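PDB 3HFQ: uncharacterized protein lp_2219 from Lactobacillus plantarum, which is of unknown function but belongs to the seven-bladed beta-propeller lactonase family and may therefore act on a lactone, perhaps a sugar lactone. Local coordinates for residues I157-V166 with Q178-P189; L207-K215 with Q225-P233. The protein carries 1 engineered substitution. One frame throughout, in Å; residues are numbered along the deposited sequence.

Contact 1. Residues I157-V166 with Q178-P189; sequences IDLGSDKVYV and QSVLTMEAGFGP
Asp162 and Pro189 bury the most surface here, 119 and 107 Å², touching where Asp162 OD1 lies 3.4 Å from Pro189 CD. The carboxylate is gripped by two backbone amides: Gly188 N meets Asp162 OD1 at 2.7 Å, nearly in line with its C-O bond, and Gly186 N meets Asp162 OD2 at 2.8 Å from 39° above the carboxylate plane. CG stands anti to the carbonyl carbon (chi1 -72°), which sends the carboxylate to the turn while Asp162 O takes the straight bond from Met183 N (2.8 Å, 173°). With an alanine here, the amides of Gly186 and Gly188 would probably lose their acceptor, and the type II turn from Glu184 to Phe187 would be held less firmly. Pro189 turns its other ring carbons to strand 154-158, CB lying 3.5 Å from Ile157 CG2. At the far end Val166, with 75 Å² buried by the contact, packs its CB 3.3 Å from Ser179 OG, whose own hydrogen bond goes to Gly221 O. Val166 O accepts from Gln178 N at 2.8 Å and Ser179 N at 3.3 Å, a classic beta bulge. On the other sheet face, Val180 CG2 sits over the Tyr165 ring, off toward its rim, a CH-pi contact. Together they join the end of strand 154-158 to strands 163-169 and 175-182 in a four-stranded antiparallel propeller blade, before the chain turns through 184-187 to start the next.

Contact 2. Residues L207-K215 with Q225-P233; sequences LSSQIASLK and QLGIVKTIP
The side-chain amide of Gln210 is covered on one face by Ile228 CG2, which lies 3.5 Å from Gln210 NE2 and 3.6 Å from Gln210 CD; the two side chains cross obliquely, and no aromatic ring belongs to either segment. CG of Gln210 is anti to the carbonyl carbon (chi1 -63°) and the chain runs on extended, which carries the amide over Ile228 CG2. On the opposite sheet face, Ile211 CG1 packs on Thr231 CG2 at 3.6 Å, the side chains meeting at about a right angle, and Ile211 CB meets Val229 CG2 at 3.9 Å. The backbones between the two faces form an antiparallel ladder, the strand axes at 158°. Ile211 N reaches Val229 O at 2.9 Å in the carbonyl plane, and Val229 N returns the bond to Ile211 O. Toward Lys215 the register slips by one: Ser213 N bonds Gly227 O, yet Leu226 N bonds Ser213 O at 2.7 Å, so Leu226 and Gly227 both face Ser213, a classic beta bulge. Leu226 then spreads both methyls over Lys215 CB. At the other end Ser209 O receives Thr231 N from 44° above its plane and a weak bond from Thr231 OG1. Backbone bonds and apolar contacts thus join the strands; the main partners of the hydroxyls of Ser209, Ser213 and Thr231 lie outside, at Asn240, Gly273 and Asn258, tying this blade to later parts of the chain.

Contact 1 and contact 2 both hold the third and fourth strands of successive propeller blades, contact 1 also the end of the second, and their centres lie about 13 Å apart. Both are partly buried, but contact 1 has the larger buried share, 11 of 20 touching residues against 6 of 15. In it a carboxylate binds backbone amides and Lys163 NZ bonds Thr182 OG1 at 2.8 Å; contact 2 has no charged group bonding across it. Blade meets blade where Leu181 touches Leu214. The connection leading into the second blade meets it at Phe187 O and Ser208 OG, 3.0 Å apart and probably hydrogen-bonded, and at Gly188 CA, 3.7 Å from Leu207 CD1.

Contact 1. Residues I157-V166 with Q178-P189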
loop_
_atom_site.group_PDB
_atom_site.type_symbol
_atom_site.label_atom_id
_atom_site.label_comp_id
_atom_site.label_asym_id
_atom_site.label_seq_id
_atom_site.Cartn_x
_atom_site.Cartn_y
_atom_site.Cartn_z
ATOM N N ILE A 157 -2.490 6.490 -9.143
ATOM C CA ILE A 157 -3.937 6.354 -8.989
ATOM C C ILE A 157 -4.624 7.534 -8.309
ATOM O O ILE A 157 -4.236 7.939 -7.219
ATOM C CB ILE A 157 -4.264 5.073 -8.191
ATOM C CG1 ILE A 157 -3.602 3.868 -8.867
ATOM C CG2 ILE A 157 -5.771 4.881 -8.095
ATOM C CD1 ILE A 157 -3.702 2.584 -8.063
ATOM N N ASP A 158 -5.662 8.064 -8.953
ATOM C CA ASP A 158 -6.415 9.191 -8.415
ATOM C C ASP A 158 -7.792 8.701 -7.966
ATOM O O ASP A 158 -8.681 8.466 -8.786
ATOM C CB ASP A 158 -6.580 10.277 -9.485
ATOM C CG ASP A 158 -7.073 11.596 -8.914
ATOM O OD1 ASP A 158 -7.864 11.577 -7.950
ATOM O OD2 ASP A 158 -6.681 12.657 -9.441
ATOM N N LEU A 159 -7.958 8.540 -6.660
ATOM C CA LEU A 159 -9.220 8.078 -6.103
ATOM C C LEU A 159 -10.319 9.115 -6.308
ATOM O O LEU A 159 -11.482 8.769 -6.532
ATOM C CB LEU A 159 -9.038 7.781 -4.606
ATOM C CG LEU A 159 -10.268 7.389 -3.780
ATOM C CD1 LEU A 159 -9.854 6.430 -2.671
ATOM C CD2 LEU A 159 -10.927 8.638 -3.208
ATOM N N GLY A 160 -9.937 10.386 -6.247
ATOM C CA GLY A 160 -10.895 11.464 -6.400
ATOM C C GLY A 160 -11.516 11.636 -7.776
ATOM O O GLY A 160 -12.685 12.015 -7.884
ATOM N N SER A 161 -10.753 11.354 -8.828
ATOM C CA SER A 161 -11.257 11.516 -10.189
ATOM C C SER A 161 -11.506 10.210 -10.943
ATOM O O SER A 161 -11.820 10.233 -12.132
ATOM C CB SER A 161 -10.287 12.379 -10.995
ATOM O OG SER A 161 -9.038 11.726 -11.119
ATOM N N ASP A 162 -11.365 9.078 -10.258
ATOM C CA ASP A 162 -11.576 7.767 -10.875
ATOM C C ASP A 162 -10.646 7.511 -12.056
ATOM O O ASP A 162 -11.078 7.014 -13.097
ATOM C CB ASP A 162 -13.030 7.618 -11.342
ATOM C CG ASP A 162 -13.999 7.459 -10.192
ATOM O OD1 ASP A 162 -13.753 6.592 -9.326
ATOM O OD2 ASP A 162 -15.010 8.194 -10.154
ATOM N N LYS A 163 -9.368 7.836 -11.895
ATOM C CA LYS A 163 -8.413 7.632 -12.977
ATOM C C LYS A 163 -7.118 6.967 -12.546
ATOM O O LYS A 163 -6.661 7.128 -11.411
ATOM C CB LYS A 163 -8.078 8.969 -13.645
ATOM C CG LYS A 163 -9.238 9.611 -14.391
ATOM C CD LYS A 163 -8.880 11.016 -14.850
ATOM C CE LYS A 163 -10.050 11.691 -15.553
ATOM N NZ LYS A 163 -10.438 10.996 -16.814
ATOM N N VAL A 164 -6.540 6.203 -13.466
ATOM C CA VAL A 164 -5.266 5.549 -13.223
ATOM C C VAL A 164 -4.330 6.061 -14.307
ATOM O O VAL A 164 -4.502 5.761 -15.492
ATOM C CB VAL A 164 -5.352 4.006 -13.320
ATOM C CG1 VAL A 164 -3.975 3.405 -13.068
ATOM C CG2 VAL A 164 -6.344 3.466 -12.294
ATOM N N TYR A 165 -3.357 6.861 -13.895
ATOM C CA TYR A 165 -2.390 7.422 -14.820
ATOM C C TYR A 165 -1.144 6.552 -14.905
ATOM O O TYR A 165 -0.796 5.843 -13.959
ATOM C CB TYR A 165 -1.920 8.805 -14.359
ATOM C CG TYR A 165 -2.969 9.888 -14.301
ATOM C CD1 TYR A 165 -3.812 10.020 -13.197
ATOM C CD2 TYR A 165 -3.084 10.816 -15.332
ATOM C CE1 TYR A 165 -4.751 11.049 -13.128
ATOM C CE2 TYR A 165 -4.015 11.844 -15.276
ATOM C CZ TYR A 165 -4.841 11.962 -14.169
ATOM O OH TYR A 165 -5.750 12.995 -14.111
ATOM N N VAL A 166 -0.484 6.607 -16.052
ATOM C CA VAL A 166 0.779 5.918 -16.234
ATOM C C VAL A 166 1.709 7.017 -16.729
ATOM O O VAL A 166 1.401 7.697 -17.709
ATOM C CB VAL A 166 0.712 4.795 -17.276
ATOM C CG1 VAL A 166 2.117 4.248 -17.524
ATOM C CG2 VAL A 166 -0.188 3.671 -16.768
ATOM N N GLN A 178 1.818 9.203 -20.068
ATOM C CA GLN A 178 1.844 8.199 -21.131
ATOM C C GLN A 178 0.414 7.766 -21.458
ATOM O O GLN A 178 0.048 7.618 -22.624
ATOM C CB GLN A 178 2.660 6.986 -20.675
ATOM C CG GLN A 178 2.704 5.809 -21.652
ATOM C CD GLN A 178 3.362 6.153 -22.975
ATOM O OE1 GLN A 178 4.236 7.017 -23.039
ATOM N NE2 GLN A 178 2.954 5.463 -24.039
ATOM N N SER A 179 -0.392 7.562 -20.421
ATOM C CA SER A 179 -1.775 7.141 -20.617
ATOM C C SER A 179 -2.615 7.402 -19.380
ATOM O O SER A 179 -2.088 7.651 -18.293
ATOM C CB SER A 179 -1.831 5.645 -20.936
ATOM O OG SER A 179 -1.409 4.878 -19.813
ATOM N N VAL A 180 -3.930 7.337 -19.551
ATOM C CA VAL A 180 -4.845 7.538 -18.439
ATOM C C VAL A 180 -6.079 6.673 -18.629
ATOM O O VAL A 180 -6.772 6.769 -19.640
ATOM C CB VAL A 180 -5.273 9.024 -18.307
ATOM C CG1 VAL A 180 -5.898 9.511 -19.598
ATOM C CG2 VAL A 180 -6.251 9.180 -17.145
ATOM N N LEU A 181 -6.326 5.805 -17.655
ATOM C CA LEU A 181 -7.480 4.920 -17.681
ATOM C C LEU A 181 -8.559 5.543 -16.808
ATOM O O LEU A 181 -8.309 5.884 -15.653
ATOM C CB LEU A 181 -7.107 3.543 -17.124
ATOM C CG LEU A 181 -8.261 2.557 -16.929
ATOM C CD1 LEU A 181 -8.792 2.088 -18.284
ATOM C CD2 LEU A 181 -7.774 1.380 -16.103
ATOM N N THR A 182 -9.755 5.696 -17.359
ATOM C CA THR A 182 -10.851 6.275 -16.602
ATOM C C THR A 182 -11.806 5.173 -16.178
ATOM O O THR A 182 -12.290 4.404 -17.008
ATOM C CB THR A 182 -11.623 7.317 -17.438
ATOM O OG1 THR A 182 -10.750 8.402 -17.773
ATOM C CG2 THR A 182 -12.814 7.852 -16.654
HETATM N N MSE A 183 -12.075 5.102 -14.880
HETATM C CA MSE A 183 -12.973 4.090 -14.347
HETATM C C MSE A 183 -14.396 4.618 -14.235
HETATM O O MSE A 183 -14.619 5.828 -14.268
HETATM C CB MSE A 183 -12.472 3.637 -12.976
HETATM C CG MSE A 183 -11.009 3.214 -12.996
HETATM SE SE MSE A 183 -10.745 1.507 -13.856
HETATM C CE MSE A 183 -11.329 1.886 -15.656
ATOM N N GLU A 184 -15.358 3.707 -14.117
ATOM C CA GLU A 184 -16.756 4.104 -13.971
ATOM C C GLU A 184 -16.862 5.061 -12.785
ATOM O O GLU A 184 -16.220 4.858 -11.753
ATOM C CB GLU A 184 -17.640 2.874 -13.726
ATOM C CG GLU A 184 -17.921 2.023 -14.961
ATOM C CD GLU A 184 -18.960 2.642 -15.887
ATOM O OE1 GLU A 184 -18.666 3.680 -16.517
ATOM O OE2 GLU A 184 -20.074 2.085 -15.980
ATOM N N ALA A 185 -17.675 6.102 -12.933
ATOM C CA ALA A 185 -17.841 7.099 -11.879
ATOM C C ALA A 185 -18.183 6.488 -10.520
ATOM O O ALA A 185 -19.123 5.704 -10.399
ATOM C CB ALA A 185 -18.915 8.105 -12.284
ATOM N N GLY A 186 -17.409 6.856 -9.501
ATOM C CA GLY A 186 -17.652 6.346 -8.161
ATOM C C GLY A 186 -16.875 5.092 -7.790
ATOM O O GLY A 186 -17.014 4.573 -6.679
ATOM N N PHE A 187 -16.061 4.599 -8.715
ATOM C CA PHE A 187 -15.265 3.402 -8.463
ATOM C C PHE A 187 -14.310 3.655 -7.299
ATOM O O PHE A 187 -14.141 2.799 -6.430
ATOM C CB PHE A 187 -14.479 3.015 -9.723
ATOM C CG PHE A 187 -13.681 1.742 -9.581
ATOM C CD1 PHE A 187 -12.332 1.781 -9.239
ATOM C CD2 PHE A 187 -14.283 0.501 -9.785
ATOM C CE1 PHE A 187 -11.591 0.603 -9.104
ATOM C CE2 PHE A 187 -13.557 -0.681 -9.652
ATOM C CZ PHE A 187 -12.205 -0.631 -9.311
ATOM N N GLY A 188 -13.703 4.840 -7.286
ATOM C CA GLY A 188 -12.775 5.205 -6.227
ATOM C C GLY A 188 -11.540 4.325 -6.162
ATOM O O GLY A 188 -11.282 3.705 -5.126
ATOM N N PRO A 189 -10.742 4.260 -7.243
ATOM C CA PRO A 189 -9.526 3.438 -7.289
ATOM C C PRO A 189 -8.519 3.873 -6.227
ATOM O O PRO A 189 -8.333 5.064 -5.999
ATOM C CB PRO A 189 -9.019 3.662 -8.709
ATOM C CG PRO A 189 -9.412 5.098 -8.965
ATOM C CD PRO A 189 -10.828 5.139 -8.426
HETATM O O HOH W 1 -3.387 4.350 -17.726
#

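Contact 2. Residues L207-K215 with Q225-P233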
loop_
_atom_site.group_PDB
_atom_site.type_symbol
_atom_site.label_atom_id
_atom_site.label_comp_id
_atom_site.label_asym_id
_atom_site.label_seq_id
_atom_site.Cartn_x
_atom_site.Cartn_y
_atom_site.Cartn_z
ATOM N N LEU A 207 -14.018 2.980 -2.687
ATOM C CA LEU A 207 -15.390 3.445 -2.518
ATOM C C LEU A 207 -16.507 2.510 -2.974
ATOM O O LEU A 207 -17.612 2.551 -2.429
ATOM C CB LEU A 207 -15.541 4.809 -3.198
ATOM C CG LEU A 207 -14.466 5.838 -2.821
ATOM C CD1 LEU A 207 -14.673 7.117 -3.621
ATOM C CD2 LEU A 207 -14.512 6.129 -1.321
ATOM N N SER A 208 -16.227 1.664 -3.959
ATOM C CA SER A 208 -17.237 0.745 -4.473
ATOM C C SER A 208 -17.043 -0.692 -3.992
ATOM O O SER A 208 -17.830 -1.576 -4.336
ATOM C CB SER A 208 -17.220 0.769 -6.000
ATOM O OG SER A 208 -15.938 0.398 -6.485
ATOM N N SER A 209 -16.005 -0.922 -3.195
ATOM C CA SER A 209 -15.712 -2.263 -2.694
ATOM C C SER A 209 -15.671 -3.260 -3.848
ATOM O O SER A 209 -16.378 -4.267 -3.842
ATOM C CB SER A 209 -16.768 -2.698 -1.672
ATOM O OG SER A 209 -16.679 -1.910 -0.496
ATOM N N GLN A 210 -14.828 -2.968 -4.833
ATOM C CA GLN A 210 -14.683 -3.817 -6.011
ATOM C C GLN A 210 -13.225 -3.952 -6.422
ATOM O O GLN A 210 -12.364 -3.197 -5.973
ATOM C CB GLN A 210 -15.438 -3.211 -7.199
ATOM C CG GLN A 210 -16.934 -3.088 -7.035
ATOM C CD GLN A 210 -17.582 -2.403 -8.224
ATOM O OE1 GLN A 210 -17.241 -1.270 -8.563
ATOM N NE2 GLN A 210 -18.521 -3.087 -8.862
ATOM N N ILE A 211 -12.953 -4.928 -7.280
ATOM C CA ILE A 211 -11.613 -5.110 -7.816
ATOM C C ILE A 211 -11.774 -5.198 -9.324
ATOM O O ILE A 211 -12.626 -5.930 -9.825
ATOM C CB ILE A 211 -10.921 -6.405 -7.334
ATOM C CG1 ILE A 211 -10.605 -6.315 -5.839
ATOM C CG2 ILE A 211 -9.610 -6.606 -8.117
ATOM C CD1 ILE A 211 -9.919 -7.558 -5.280
ATOM N N ALA A 212 -10.968 -4.433 -10.046
ATOM C CA ALA A 212 -11.018 -4.453 -11.495
ATOM C C ALA A 212 -9.791 -5.194 -12.007
ATOM O O ALA A 212 -8.672 -4.924 -11.565
ATOM C CB ALA A 212 -11.030 -3.028 -12.039
ATOM N N SER A 213 -9.994 -6.155 -12.904
ATOM C CA SER A 213 -8.863 -6.864 -13.485
ATOM C C SER A 213 -8.512 -6.056 -14.728
ATOM O O SER A 213 -9.401 -5.687 -15.497
ATOM C CB SER A 213 -9.240 -8.297 -13.884
ATOM O OG SER A 213 -9.346 -9.142 -12.753
ATOM N N LEU A 214 -7.227 -5.774 -14.919
ATOM C CA LEU A 214 -6.785 -4.989 -16.067
ATOM C C LEU A 214 -5.680 -5.699 -16.832
ATOM O O LEU A 214 -4.864 -6.406 -16.239
ATOM C CB LEU A 214 -6.231 -3.636 -15.608
ATOM C CG LEU A 214 -7.017 -2.822 -14.576
ATOM C CD1 LEU A 214 -6.155 -1.662 -14.101
ATOM C CD2 LEU A 214 -8.326 -2.325 -15.186
ATOM N N LYS A 215 -5.665 -5.511 -18.147
ATOM C CA LYS A 215 -4.617 -6.076 -18.985
ATOM C C LYS A 215 -3.672 -4.904 -19.241
ATOM O O LYS A 215 -4.117 -3.814 -19.602
ATOM C CB LYS A 215 -5.189 -6.573 -20.318
ATOM C CG LYS A 215 -4.140 -7.125 -21.282
ATOM C CD LYS A 215 -3.612 -8.483 -20.832
ATOM C CE LYS A 215 -2.444 -8.951 -21.698
ATOM N NZ LYS A 215 -1.239 -8.092 -21.508
ATOM N N GLN A 225 -9.618 -2.520 -19.265
ATOM C CA GLN A 225 -10.370 -3.140 -18.176
ATOM C C GLN A 225 -10.951 -4.467 -18.655
ATOM O O GLN A 225 -11.587 -4.520 -19.708
ATOM C CB GLN A 225 -11.502 -2.221 -17.713
ATOM C CG GLN A 225 -12.291 -2.781 -16.536
ATOM C CD GLN A 225 -13.433 -1.884 -16.120
ATOM O OE1 GLN A 225 -13.223 -0.735 -15.732
ATOM N NE2 GLN A 225 -14.654 -2.403 -16.200
ATOM N N LEU A 226 -10.735 -5.532 -17.885
ATOM C CA LEU A 226 -11.231 -6.859 -18.253
ATOM C C LEU A 226 -12.534 -7.279 -17.578
ATOM O O LEU A 226 -13.444 -7.795 -18.231
ATOM C CB LEU A 226 -10.158 -7.909 -17.957
ATOM C CG LEU A 226 -9.120 -8.229 -19.035
ATOM C CD1 LEU A 226 -8.966 -7.079 -20.023
ATOM C CD2 LEU A 226 -7.809 -8.561 -18.348
ATOM N N GLY A 227 -12.613 -7.076 -16.269
ATOM C CA GLY A 227 -13.805 -7.448 -15.527
ATOM C C GLY A 227 -13.777 -6.849 -14.135
ATOM O O GLY A 227 -12.767 -6.277 -13.726
ATOM N N ILE A 228 -14.882 -6.976 -13.405
ATOM C CA ILE A 228 -14.975 -6.432 -12.053
ATOM C C ILE A 228 -15.690 -7.405 -11.115
ATOM O O ILE A 228 -16.663 -8.053 -11.503
ATOM C CB ILE A 228 -15.746 -5.085 -12.049
ATOM C CG1 ILE A 228 -14.997 -4.050 -12.896
ATOM C CG2 ILE A 228 -15.916 -4.579 -10.623
ATOM C CD1 ILE A 228 -15.646 -2.678 -12.910
ATOM N N VAL A 229 -15.195 -7.512 -9.885
ATOM C CA VAL A 229 -15.800 -8.389 -8.883
ATOM C C VAL A 229 -15.978 -7.606 -7.588
ATOM O O VAL A 229 -15.286 -6.613 -7.368
ATOM C CB VAL A 229 -14.918 -9.634 -8.592
ATOM C CG1 VAL A 229 -14.858 -10.531 -9.823
ATOM C CG2 VAL A 229 -13.512 -9.203 -8.185
ATOM N N LYS A 230 -16.908 -8.042 -6.738
ATOM C CA LYS A 230 -17.141 -7.365 -5.460
ATOM C C LYS A 230 -16.217 -7.953 -4.403
ATOM O O LYS A 230 -15.836 -9.118 -4.486
ATOM C CB LYS A 230 -18.606 -7.513 -5.023
ATOM C CG LYS A 230 -19.598 -6.888 -5.999
ATOM C CD LYS A 230 -21.044 -6.967 -5.508
ATOM C CE LYS A 230 -21.345 -5.929 -4.434
ATOM N NZ LYS A 230 -22.796 -5.901 -4.080
ATOM N N THR A 231 -15.856 -7.149 -3.405
ATOM C CA THR A 231 -14.956 -7.618 -2.359
ATOM C C THR A 231 -15.689 -7.971 -1.067
ATOM O O THR A 231 -15.068 -8.403 -0.098
ATOM C CB THR A 231 -13.865 -6.569 -2.044
ATOM O OG1 THR A 231 -14.462 -5.409 -1.451
ATOM C CG2 THR A 231 -13.143 -6.155 -3.326
ATOM N N ILE A 232 -17.008 -7.791 -1.070
ATOM C CA ILE A 232 -17.847 -8.095 0.094
ATOM C C ILE A 232 -19.179 -8.688 -0.370
ATOM O O ILE A 232 -19.502 -8.647 -1.559
ATOM C CB ILE A 232 -18.151 -6.828 0.929
ATOM C CG1 ILE A 232 -18.764 -5.748 0.034
ATOM C CG2 ILE A 232 -16.887 -6.330 1.606
ATOM C CD1 ILE A 232 -19.259 -4.529 0.792
ATOM N N PRO A 233 -19.965 -9.254 0.563
ATOM C CA PRO A 233 -21.258 -9.844 0.202
ATOM C C PRO A 233 -22.154 -8.849 -0.522
ATOM O O PRO A 233 -22.114 -7.647 -0.253
ATOM C CB PRO A 233 -21.831 -10.266 1.551
ATOM C CG PRO A 233 -20.605 -10.649 2.314
ATOM C CD PRO A 233 -19.662 -9.505 1.984
#